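PDB 6V04: uncharacterized SRPBCC domain-containing protein from Micromonospora chersina, which is of unknown biochemical function but belongs to the START/Bet v1-like proteins and takes part in dynemicin biosynthesis, perhaps as a cyclase/aromatase. Local coordinates for residues A[22-27]-A[101-106]; A[44-47]-A[53-56]; A[145-150]-A[250-255]; A[160-165]-A[271-276]. All blocks are in the same frame, centred on the assembly; numbering follows the deposited sequence.

Contact 1 of 4, residues A[22-27]-A[101-106]; sequences APVDEV and EATTLT
The hydroxyl of T103 donates a hydrogen bond to A22 O, and this one bond shows how a single side chain on a strand can fasten the start of a helix. OG1 lies 2.6 Å from A22 O and approaches in the carbonyl plane, with a C=O...donor angle of 151°. With OG1 beside its own backbone N and CG2 anti to that N (chi1 -67°), the threonine turns its hydroxyl to the loop while its methyl is left for the helix. The apolar part falls to that methyl. T103 CG2 meets V27 CG2 tip to tip at 3.9 Å, and V24, crossing the threonine at about a right angle, brings its CG2 to 3.4 Å from T103 OG1 and 4.0 Å from T103 CG2. A valine here would probably keep much of the methyl packing but leave A22 O without its hydroxyl donor, so that the turn before the helix would be held less firmly. Backbone pairing with V20 keeps T103 in the sheet, while V27 also packs on L96 and on L137 of helix 116-139. P23 is the N-cap residue, and V27 N closes the first turn on P23 O at 3.1 Å. Joining the first helix after strand 14-20 to strand 103-110, the last of the sheet in chain order, is in keeping with the helix-grip topology of the START/Bet v1-like fold.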
loop_
_atom_site.group_PDB
_atom_site.type_symbol
_atom_site.label_atom_id
_atom_site.label_comp_id
_atom_site.label_asym_id
_atom_site.label_seq_id
_atom_site.Cartn_x
_atom_site.Cartn_y
_atom_site.Cartn_z
ATOM N N ALA A 22 19.882 -3.918 -20.843
ATOM C CA ALA A 22 20.512 -5.060 -20.211
ATOM C C ALA A 22 19.965 -6.342 -20.826
ATOM O O ALA A 22 18.807 -6.380 -21.256
ATOM C CB ALA A 22 20.267 -5.080 -18.698
ATOM N N PRO A 23 20.772 -7.397 -20.903
ATOM C CA PRO A 23 20.282 -8.655 -21.471
ATOM C C PRO A 23 19.266 -9.326 -20.559
ATOM O O PRO A 23 19.190 -9.057 -19.357
ATOM C CB PRO A 23 21.553 -9.500 -21.613
ATOM C CG PRO A 23 22.477 -8.962 -20.594
ATOM C CD PRO A 23 22.183 -7.491 -20.495
ATOM N N VAL A 24 18.480 -10.225 -21.161
ATOM C CA VAL A 24 17.358 -10.834 -20.448
ATOM C C VAL A 24 17.843 -11.562 -19.201
ATOM O O VAL A 24 17.171 -11.558 -18.164
ATOM C CB VAL A 24 16.579 -11.777 -21.384
ATOM C CG1 VAL A 24 15.602 -12.642 -20.594
ATOM C CG2 VAL A 24 15.833 -10.977 -22.430
ATOM N N ASP A 25 19.001 -12.215 -19.288
ATOM C CA ASP A 25 19.488 -12.980 -18.148
ATOM C C ASP A 25 19.783 -12.067 -16.964
ATOM O O ASP A 25 19.469 -12.404 -15.815
ATOM C CB ASP A 25 20.731 -13.772 -18.555
ATOM C CG ASP A 25 21.112 -14.828 -17.537
ATOM O OD1 ASP A 25 21.589 -14.459 -16.443
ATOM O OD2 ASP A 25 20.921 -16.030 -17.827
ATOM N N GLU A 26 20.353 -10.888 -17.228
ATOM C CA GLU A 26 20.641 -9.945 -16.151
ATOM C C GLU A 26 19.357 -9.400 -15.539
ATOM O O GLU A 26 19.229 -9.317 -14.310
ATOM C CB GLU A 26 21.512 -8.806 -16.680
ATOM C CG GLU A 26 21.901 -7.786 -15.623
ATOM C CD GLU A 26 22.772 -6.667 -16.165
ATOM O OE1 GLU A 26 22.994 -5.677 -15.428
ATOM O OE2 GLU A 26 23.235 -6.782 -17.321
ATOM N N VAL A 27 18.383 -9.040 -16.381
ATOM C CA VAL A 27 17.119 -8.535 -15.862
ATOM C C VAL A 27 16.425 -9.605 -15.035
ATOM O O VAL A 27 15.849 -9.318 -13.981
ATOM C CB VAL A 27 16.217 -8.044 -17.010
ATOM C CG1 VAL A 27 14.891 -7.524 -16.459
ATOM C CG2 VAL A 27 16.923 -6.980 -17.842
ATOM N N GLU A 101 17.978 -4.374 -29.228
ATOM C CA GLU A 101 18.471 -3.200 -28.518
ATOM C C GLU A 101 18.363 -3.342 -27.004
ATOM O O GLU A 101 19.283 -2.946 -26.280
ATOM C CB GLU A 101 17.705 -1.949 -28.967
ATOM C CG GLU A 101 18.145 -1.394 -30.315
ATOM C CD GLU A 101 17.370 -0.150 -30.718
ATOM O OE1 GLU A 101 17.053 0.672 -29.831
ATOM O OE2 GLU A 101 17.073 0.005 -31.922
ATOM N N ALA A 102 17.264 -3.905 -26.507
ATOM C CA ALA A 102 16.977 -3.850 -25.082
ATOM C C ALA A 102 16.093 -5.019 -24.673
ATOM O O ALA A 102 15.517 -5.725 -25.505
ATOM C CB ALA A 102 16.301 -2.525 -24.717
ATOM N N THR A 103 16.002 -5.214 -23.362
ATOM C CA THR A 103 15.030 -6.104 -22.750
ATOM C C THR A 103 13.826 -5.285 -22.317
ATOM O O THR A 103 13.977 -4.193 -21.767
ATOM C CB THR A 103 15.623 -6.823 -21.532
ATOM O OG1 THR A 103 16.659 -7.716 -21.960
ATOM C CG2 THR A 103 14.538 -7.619 -20.797
ATOM N N THR A 104 12.626 -5.803 -22.572
ATOM C CA THR A 104 11.413 -5.150 -22.109
ATOM C C THR A 104 10.804 -5.960 -20.979
ATOM O O THR A 104 10.630 -7.177 -21.105
ATOM C CB THR A 104 10.400 -4.987 -23.240
ATOM O OG1 THR A 104 10.965 -4.179 -24.281
ATOM C CG2 THR A 104 9.131 -4.330 -22.720
ATOM N N LEU A 105 10.472 -5.281 -19.886
ATOM C CA LEU A 105 9.672 -5.856 -18.816
ATOM C C LEU A 105 8.267 -5.281 -18.923
ATOM O O LEU A 105 8.093 -4.059 -18.925
ATOM C CB LEU A 105 10.272 -5.549 -17.443
ATOM C CG LEU A 105 9.365 -5.778 -16.232
ATOM C CD1 LEU A 105 9.132 -7.243 -16.025
ATOM C CD2 LEU A 105 9.978 -5.156 -14.978
ATOM N N THR A 106 7.273 -6.158 -19.010
ATOM C CA THR A 106 5.873 -5.768 -19.041
ATOM C C THR A 106 5.215 -6.203 -17.741
ATOM O O THR A 106 5.275 -7.384 -17.382
ATOM C CB THR A 106 5.155 -6.408 -20.236
ATOM O OG1 THR A 106 5.811 -6.032 -21.450
ATOM C CG2 THR A 106 3.693 -5.976 -20.302
#

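Contact 2 of 4, residues A[44-47]-A[53-56]; sequences LSAP and STRV
S45 N donates to R55 O over 2.8 Å, nearly straight at the hydrogen (161°), and so secures the edge of the antiparallel sheet of the START/Bet v1-like fold, where the short strand 43-44 lies against strand 53-57. Just past it the chain leaves the strand, and side chains take over the work of backbone pairing. T54 is the centre of this second set. Its OG1, anti to the backbone N (chi1 -172°), is carried across to the loop, where it donates to A46 O at 2.8 Å from a position tilted 27° out of the carbonyl plane. The same oxygen accepts from S45 OG at 3.1 Å, making a relay in which the serine hydroxyl gives to the threonine and the threonine to the A46 carbonyl. A valine in place of T54 would probably break both links, leaving A46 O and S45 OG without this partner and the loop freer to lift from the strand. Further out, R55 runs extended away from the loop and, in one of its two conformers, forms a salt bridge with D57 and a cation-pi contact with F63. Packing completes the contact. L44 and V56 form a non-hydrogen-bonded antiparallel pair with their side chains on the same face of the sheet, L44 also leaning on V37 of helix 34-40 and V56 on F64 and I66. Beside this pair, the L44 CA-H group points at R55 O, 3.4 Å from CA to O, and L44 CD2 lies 4.0 Å from V56 CB.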
loop_
_atom_site.group_PDB
_atom_site.type_symbol
_atom_site.label_atom_id
_atom_site.label_comp_id
_atom_site.label_asym_id
_atom_site.label_seq_id
_atom_site.Cartn_x
_atom_site.Cartn_y
_atom_site.Cartn_z
ATOM N N LEU A 44 12.026 -9.416 0.045
ATOM C CA LEU A 44 11.284 -10.665 -0.050
ATOM C C LEU A 44 11.613 -11.570 1.127
ATOM O O LEU A 44 12.789 -11.784 1.434
ATOM C CB LEU A 44 11.629 -11.400 -1.346
ATOM C CG LEU A 44 11.089 -10.825 -2.647
ATOM C CD1 LEU A 44 11.732 -11.489 -3.856
ATOM C CD2 LEU A 44 9.595 -11.019 -2.666
ATOM N N SER A 45 10.580 -12.147 1.752
ATOM C CA SER A 45 10.830 -13.118 2.818
ATOM C C SER A 45 11.415 -14.418 2.284
ATOM O O SER A 45 12.085 -15.148 3.028
ATOM C CB SER A 45 9.537 -13.408 3.584
ATOM O OG SER A 45 8.546 -13.970 2.741
ATOM N N ALA A 46 11.173 -14.717 1.013
ATOM C CA ALA A 46 11.656 -15.914 0.346
ATOM C C ALA A 46 11.566 -15.653 -1.145
ATOM O O ALA A 46 10.723 -14.853 -1.572
ATOM C CB ALA A 46 10.816 -17.139 0.728
ATOM N N PRO A 47 12.412 -16.280 -1.960
ATOM C CA PRO A 47 12.265 -16.110 -3.409
ATOM C C PRO A 47 10.913 -16.621 -3.871
ATOM O O PRO A 47 10.327 -17.523 -3.273
ATOM C CB PRO A 47 13.412 -16.939 -3.992
ATOM C CG PRO A 47 13.758 -17.919 -2.931
ATOM C CD PRO A 47 13.467 -17.250 -1.624
ATOM N N SER A 53 3.870 -19.441 -1.125
ATOM C CA SER A 53 3.578 -18.103 -0.653
ATOM C C SER A 53 4.861 -17.398 -0.239
ATOM O O SER A 53 5.846 -18.030 0.155
ATOM C CB SER A 53 2.596 -18.144 0.520
ATOM O OG SER A 53 3.135 -18.862 1.613
ATOM N N THR A 54 4.847 -16.074 -0.357
ATOM C CA THR A 54 5.927 -15.248 0.156
ATOM C C THR A 54 5.353 -13.880 0.515
ATOM O O THR A 54 4.136 -13.671 0.511
ATOM C CB THR A 54 7.090 -15.187 -0.848
ATOM O OG1 THR A 54 8.221 -14.533 -0.250
ATOM C CG2 THR A 54 6.705 -14.470 -2.123
ATOM N N ARG A 55 6.242 -12.928 0.788
ATOM C CA ARG A 55 5.856 -11.620 1.295
ATOM C C ARG A 55 6.930 -10.619 0.903
ATOM O O ARG A 55 8.120 -10.916 1.027
ATOM C CB ARG A 55 5.696 -11.680 2.819
ATOM C CG ARG A 55 5.128 -10.455 3.501
ATOM C CD ARG A 55 5.060 -10.747 4.997
ATOM N NE ARG A 55 4.513 -9.667 5.811
ATOM C CZ ARG A 55 5.196 -8.598 6.201
ATOM N NH1 ARG A 55 6.460 -8.437 5.829
ATOM N NH2 ARG A 55 4.612 -7.683 6.964
ATOM N N VAL A 56 6.523 -9.436 0.449
ATOM C CA VAL A 56 7.461 -8.357 0.165
ATOM C C VAL A 56 7.155 -7.203 1.103
ATOM O O VAL A 56 5.992 -6.846 1.313
ATOM C CB VAL A 56 7.430 -7.908 -1.308
ATOM C CG1 VAL A 56 6.092 -7.282 -1.680
ATOM C CG2 VAL A 56 8.573 -6.937 -1.564
#

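Contact 3 of 4, residues A[145-150]-A[250-255]; sequences YDWRQE and LSDLQE. With NA (sodium ion), chain B; MG (magnesium ion), chain C.
W147 and D252 meet because their first torsions send them to a common point: the indole CG sits between the backbone N and the carbonyl carbon (chi1 65°), whereas the aspartate CG lies anti to its own N (chi1 178°) and reaches out from the first turn of helix 252-277. The indole N-H then points almost straight at the carboxylate, with W147 NE1 2.9 Å from D252 OD1. The acceptor lies in the ring plane, though from the carboxylate's side the donor arrives on the syn side and 28° out of its plane. E255 C stands over one face of the indole near the rim, and E255 CB comes in beyond the ring edge, 3.7 Å from W147 CZ2; water 3 sits over the opposite face. This ties the loop between helix 116-139 and strand 151-157 to a helix start built as a capping box, S251 OG accepting from Q254 N while Q254 OE1 accepts from S251 N, and E255 OE2 takes up L250 N; these bonds tie down the turn presenting D252. D146 also faces D252, OD2 to OD2 at 4.1 Å, a spacing of like charges probably eased by waters 1 and 2, each of which donates to both carboxylates. A sodium ion lies on the other oxygen, D146 OD1, at 2.4 Å, and binds waters 2 and 3 as well. D146 OD1 accepts from W147 N, linking the ion site to the indole. Two residues beyond W147, Q149 OE1 binds the magnesium ion at 2.0 Å, while R148 forms salt bridges with D62 and D152.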
loop_
_atom_site.group_PDB
_atom_site.type_symbol
_atom_site.label_atom_id
_atom_site.label_comp_id
_atom_site.label_asym_id
_atom_site.label_seq_id
_atom_site.Cartn_x
_atom_site.Cartn_y
_atom_site.Cartn_z
ATOM N N TYR A 145 13.193 3.432 -2.535
ATOM C CA TYR A 145 12.814 4.525 -1.641
ATOM C C TYR A 145 12.920 4.054 -0.200
ATOM O O TYR A 145 12.869 2.852 0.081
ATOM C CB TYR A 145 11.407 5.041 -1.926
ATOM C CG TYR A 145 10.256 4.072 -1.745
ATOM C CD1 TYR A 145 9.680 3.838 -0.500
ATOM C CD2 TYR A 145 9.685 3.459 -2.842
ATOM C CE1 TYR A 145 8.596 2.964 -0.357
ATOM C CE2 TYR A 145 8.611 2.604 -2.716
ATOM C CZ TYR A 145 8.060 2.357 -1.484
ATOM O OH TYR A 145 6.967 1.497 -1.417
ATOM N N ASP A 146 13.125 5.009 0.722
ATOM C CA ASP A 146 13.258 4.611 2.117
ATOM C C ASP A 146 11.912 4.501 2.812
ATOM O O ASP A 146 11.651 3.504 3.498
ATOM C CB ASP A 146 14.197 5.554 2.888
ATOM C CG ASP A 146 13.881 7.033 2.744
ATOM O OD1 ASP A 146 12.921 7.435 2.067
ATOM O OD2 ASP A 146 14.648 7.826 3.351
ATOM N N TRP A 147 11.018 5.461 2.595
ATOM C CA TRP A 147 9.680 5.379 3.156
ATOM C C TRP A 147 8.738 6.239 2.325
ATOM O O TRP A 147 9.118 7.301 1.828
ATOM C CB TRP A 147 9.685 5.775 4.649
ATOM C CG TRP A 147 10.055 7.192 4.976
ATOM C CD1 TRP A 147 11.319 7.696 5.187
ATOM C CD2 TRP A 147 9.154 8.277 5.210
ATOM N NE1 TRP A 147 11.244 9.030 5.505
ATOM C CE2 TRP A 147 9.926 9.410 5.522
ATOM C CE3 TRP A 147 7.762 8.404 5.166
ATOM C CZ2 TRP A 147 9.354 10.649 5.797
ATOM C CZ3 TRP A 147 7.199 9.623 5.414
ATOM C CH2 TRP A 147 7.991 10.739 5.744
ATOM N N ARG A 148 7.527 5.738 2.128
ATOM C CA ARG A 148 6.571 6.406 1.255
ATOM C C ARG A 148 5.848 7.527 1.995
ATOM O O ARG A 148 5.351 7.338 3.113
ATOM C CB ARG A 148 5.589 5.372 0.722
ATOM C CG ARG A 148 4.678 5.883 -0.373
ATOM C CD ARG A 148 4.086 4.757 -1.184
ATOM N NE ARG A 148 3.169 3.947 -0.407
ATOM C CZ ARG A 148 1.849 4.118 -0.377
ATOM N NH1 ARG A 148 1.106 3.317 0.363
ATOM N NH2 ARG A 148 1.263 5.085 -1.080
ATOM N N GLN A 149 5.740 8.689 1.343
ATOM C CA GLN A 149 5.278 9.879 2.048
ATOM C C GLN A 149 3.817 9.825 2.461
ATOM O O GLN A 149 3.428 10.576 3.363
ATOM C CB GLN A 149 5.511 11.126 1.204
ATOM C CG GLN A 149 4.691 11.213 -0.068
ATOM C CD GLN A 149 5.182 12.323 -0.982
ATOM O OE1 GLN A 149 6.352 12.354 -1.379
ATOM N NE2 GLN A 149 4.291 13.245 -1.315
ATOM N N GLU A 150 2.987 9.004 1.823
ATOM C CA GLU A 150 1.575 8.901 2.174
ATOM C C GLU A 150 1.245 7.461 2.531
ATOM O O GLU A 150 1.935 6.527 2.095
ATOM C CB GLU A 150 0.660 9.387 1.040
ATOM C CG GLU A 150 1.047 8.932 -0.342
ATOM C CD GLU A 150 0.294 9.705 -1.405
ATOM O OE1 GLU A 150 -0.939 9.538 -1.492
ATOM O OE2 GLU A 150 0.930 10.503 -2.126
ATOM N N LEU A 250 9.918 17.723 10.985
ATOM C CA LEU A 250 10.616 16.954 12.000
ATOM C C LEU A 250 11.819 16.267 11.357
ATOM O O LEU A 250 12.040 16.341 10.136
ATOM C CB LEU A 250 9.664 15.948 12.658
ATOM C CG LEU A 250 8.490 16.548 13.435
ATOM C CD1 LEU A 250 7.544 15.464 13.869
ATOM C CD2 LEU A 250 8.997 17.316 14.640
ATOM N N SER A 251 12.614 15.585 12.176
ATOM C CA SER A 251 13.733 14.851 11.611
ATOM C C SER A 251 13.202 13.729 10.726
ATOM O O SER A 251 12.084 13.241 10.902
ATOM C CB SER A 251 14.633 14.272 12.705
ATOM O OG SER A 251 14.028 13.144 13.313
ATOM N N ASP A 252 14.029 13.296 9.776
ATOM C CA ASP A 252 13.546 12.259 8.868
ATOM C C ASP A 252 13.211 10.985 9.628
ATOM O O ASP A 252 12.216 10.321 9.325
ATOM C CB ASP A 252 14.563 11.957 7.779
ATOM C CG ASP A 252 14.096 10.857 6.877
ATOM O OD1 ASP A 252 13.199 11.123 6.061
ATOM O OD2 ASP A 252 14.569 9.716 7.018
ATOM N N LEU A 253 14.026 10.616 10.616
ATOM C CA LEU A 253 13.702 9.405 11.358
ATOM C C LEU A 253 12.413 9.562 12.154
ATOM O O LEU A 253 11.652 8.601 12.291
ATOM C CB LEU A 253 14.868 9.001 12.247
ATOM C CG LEU A 253 16.088 8.509 11.455
ATOM C CD1 LEU A 253 17.218 8.177 12.413
ATOM C CD2 LEU A 253 15.737 7.298 10.617
ATOM N N GLN A 254 12.144 10.753 12.701
ATOM C CA GLN A 254 10.872 10.955 13.388
ATOM C C GLN A 254 9.699 10.815 12.427
ATOM O O GLN A 254 8.697 10.177 12.758
ATOM C CB GLN A 254 10.841 12.330 14.059
ATOM C CG GLN A 254 11.650 12.411 15.350
ATOM C CD GLN A 254 11.783 13.825 15.872
ATOM O OE1 GLN A 254 12.003 14.776 15.115
ATOM N NE2 GLN A 254 11.668 13.973 17.190
ATOM N N GLU A 255 9.809 11.417 11.242
ATOM C CA GLU A 255 8.737 11.358 10.256
ATOM C C GLU A 255 8.516 9.931 9.787
ATOM O O GLU A 255 7.373 9.460 9.705
ATOM C CB GLU A 255 9.081 12.292 9.089
ATOM C CG GLU A 255 9.037 13.763 9.484
ATOM C CD GLU A 255 9.537 14.730 8.416
ATOM O OE1 GLU A 255 10.245 14.302 7.461
ATOM O OE2 GLU A 255 9.203 15.934 8.548
HETATM NA NA NA B . 12.809 9.674 1.295
HETATM MG MG MG C . 7.629 13.420 -2.575
HETATM O O HOH W 1 14.820 7.230 6.045
HETATM O O HOH W 2 13.833 10.285 3.504
HETATM O O HOH W 3 10.627 9.647 2.250
#

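Contact 4 of 4, residues A[160-165]-A[271-276]; sequences GSWHPL and SLAEEC
W162 lays the six-membered part of its indole over C276, in the last turn of helix 252-277, and illustrates how an aromatic plate from a loop can be fitted to a helix without any hydrogen bond between the two. The touching group is the cysteine's CB, which stands over the ring face 3.6 Å from the centroid and only 14° off the normal, a CH-pi contact. Its nearest ring atom is W162 CZ2, 3.5 Å from C276 CB. The sulfur is farther out: C276 SG lies obliquely at 4.7 Å from the same centroid, a sulfur-aromatic contact secondary to that of the methylene. One turn back on the helix, A273 meets the far end of the ring: A273 O comes obliquely to W162 CZ3 at 3.6 Å, and A273 CB lies 4.2 Å from W162 CH2. The indole gets there because its CG is anti to the backbone N (chi1 -176°), so the side chain extends from the loop to the helix. On the opposite ring face rests the backbone N of P164, so the plate is sandwiched between its own loop and the helix. At its polar edge, NE1 donates to D172 of helix 170-173. Behind the loop, P164 packs on L157 and L238, and A273 also touches L238, so helix and loop share a neighbour in the second antiparallel sheet. With no hydrogen bond between the two segments, the contact rests on CH-pi, sulfur-aromatic and van der Waals packing, while the bond from NE1 to D172, outside them, probably orients the indole for it.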
loop_
_atom_site.group_PDB
_atom_site.type_symbol
_atom_site.label_atom_id
_atom_site.label_comp_id
_atom_site.label_asym_id
_atom_site.label_seq_id
_atom_site.Cartn_x
_atom_site.Cartn_y
_atom_site.Cartn_z
ATOM N N GLY A 160 -23.468 -5.713 3.364
ATOM C CA GLY A 160 -24.361 -6.078 4.442
ATOM C C GLY A 160 -24.933 -4.875 5.172
ATOM O O GLY A 160 -24.820 -3.727 4.738
ATOM N N SER A 161 -25.554 -5.161 6.321
ATOM C CA SER A 161 -26.241 -4.132 7.096
ATOM C C SER A 161 -25.282 -3.213 7.853
ATOM O O SER A 161 -25.599 -2.036 8.056
ATOM C CB SER A 161 -27.207 -4.782 8.087
ATOM O OG SER A 161 -26.509 -5.590 9.021
ATOM N N TRP A 162 -24.135 -3.713 8.306
ATOM C CA TRP A 162 -23.172 -2.862 8.994
ATOM C C TRP A 162 -22.394 -2.065 7.964
ATOM O O TRP A 162 -21.919 -2.624 6.970
ATOM C CB TRP A 162 -22.205 -3.693 9.846
ATOM C CG TRP A 162 -21.221 -2.885 10.680
ATOM C CD1 TRP A 162 -21.415 -2.408 11.946
ATOM C CD2 TRP A 162 -19.889 -2.486 10.308
ATOM N NE1 TRP A 162 -20.297 -1.733 12.384
ATOM C CE2 TRP A 162 -19.343 -1.771 11.401
ATOM C CE3 TRP A 162 -19.104 -2.668 9.165
ATOM C CZ2 TRP A 162 -18.059 -1.226 11.372
ATOM C CZ3 TRP A 162 -17.823 -2.126 9.146
ATOM C CH2 TRP A 162 -17.316 -1.414 10.246
ATOM N N HIS A 163 -22.253 -0.762 8.206
ATOM C CA HIS A 163 -21.444 0.106 7.368
ATOM C C HIS A 163 -20.450 0.858 8.245
ATOM O O HIS A 163 -20.814 1.287 9.346
ATOM C CB HIS A 163 -22.348 1.091 6.597
ATOM C CG HIS A 163 -21.660 1.796 5.470
ATOM N ND1 HIS A 163 -20.670 2.733 5.668
ATOM C CD2 HIS A 163 -21.851 1.731 4.131
ATOM C CE1 HIS A 163 -20.251 3.186 4.501
ATOM N NE2 HIS A 163 -20.959 2.598 3.550
ATOM N N PRO A 164 -19.203 1.034 7.790
ATOM C CA PRO A 164 -18.169 1.627 8.663
ATOM C C PRO A 164 -18.301 3.130 8.878
ATOM O O PRO A 164 -17.647 3.658 9.791
ATOM C CB PRO A 164 -16.861 1.299 7.925
ATOM C CG PRO A 164 -17.294 1.165 6.485
ATOM C CD PRO A 164 -18.607 0.484 6.556
ATOM N N LEU A 165 -19.076 3.845 8.060
ATOM C CA LEU A 165 -19.094 5.299 8.113
ATOM C C LEU A 165 -20.415 5.813 8.667
ATOM O O LEU A 165 -21.179 6.516 7.988
ATOM C CB LEU A 165 -18.792 5.900 6.734
ATOM C CG LEU A 165 -17.402 5.533 6.205
ATOM C CD1 LEU A 165 -17.126 6.247 4.884
ATOM C CD2 LEU A 165 -16.317 5.870 7.240
ATOM N N SER A 271 -8.468 -4.277 9.089
ATOM C CA SER A 271 -8.783 -5.653 9.464
ATOM C C SER A 271 -9.980 -5.699 10.397
ATOM O O SER A 271 -10.865 -6.552 10.250
ATOM C CB SER A 271 -7.576 -6.312 10.128
ATOM O OG SER A 271 -6.510 -6.454 9.213
ATOM N N LEU A 272 -10.027 -4.785 11.362
ATOM C CA LEU A 272 -11.130 -4.777 12.313
ATOM C C LEU A 272 -12.440 -4.439 11.620
ATOM O O LEU A 272 -13.482 -5.034 11.921
ATOM C CB LEU A 272 -10.816 -3.788 13.434
ATOM C CG LEU A 272 -11.815 -3.669 14.575
ATOM C CD1 LEU A 272 -12.118 -5.036 15.181
ATOM C CD2 LEU A 272 -11.244 -2.726 15.614
ATOM N N ALA A 273 -12.412 -3.498 10.677
ATOM C CA ALA A 273 -13.619 -3.210 9.908
ATOM C C ALA A 273 -14.118 -4.457 9.192
ATOM O O ALA A 273 -15.330 -4.705 9.139
ATOM C CB ALA A 273 -13.366 -2.087 8.904
ATOM N N GLU A 274 -13.202 -5.250 8.631
ATOM C CA GLU A 274 -13.608 -6.482 7.958
ATOM C C GLU A 274 -14.285 -7.433 8.936
ATOM O O GLU A 274 -15.287 -8.080 8.597
ATOM C CB GLU A 274 -12.393 -7.143 7.308
ATOM C CG GLU A 274 -12.666 -8.490 6.625
ATOM C CD GLU A 274 -11.476 -8.986 5.828
ATOM O OE1 GLU A 274 -10.328 -8.730 6.248
ATOM O OE2 GLU A 274 -11.688 -9.629 4.778
ATOM N N GLU A 275 -13.751 -7.535 10.153
ATOM C CA GLU A 275 -14.361 -8.387 11.167
ATOM C C GLU A 275 -15.740 -7.873 11.558
ATOM O O GLU A 275 -16.683 -8.662 11.698
ATOM C CB GLU A 275 -13.453 -8.471 12.393
ATOM C CG GLU A 275 -12.269 -9.413 12.210
ATOM C CD GLU A 275 -11.205 -9.245 13.280
ATOM O OE1 GLU A 275 -10.055 -9.682 13.050
ATOM O OE2 GLU A 275 -11.514 -8.674 14.347
ATOM N N CYS A 276 -15.875 -6.558 11.740
ATOM C CA CYS A 276 -17.177 -5.989 12.076
ATOM C C CYS A 276 -18.198 -6.269 10.988
ATOM O O CYS A 276 -19.364 -6.562 11.280
ATOM C CB CYS A 276 -17.067 -4.486 12.285
ATOM S SG CYS A 276 -16.148 -4.025 13.749
#

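From the N terminus, contact 1 closes the first long loop, bringing the helix that follows strand 14-20 back to strand 103-110. Contact 2 falls within that span and closes a short loop of its own at the far edge of the same sheet, where strand 43-44 is outermost, its centre about 23 Å from that of contact 1. Both are finished before contact 3 begins. Contacts 3 and 4 cross, since 145-150 and 160-165 precede 250-255 and 271-276 in alternating order; each fastens a loop to helix 252-277, one at its start and one near its end, with centres about 31 Å apart. The first pair thus ties the N-terminal sheet, the second the C-terminal half.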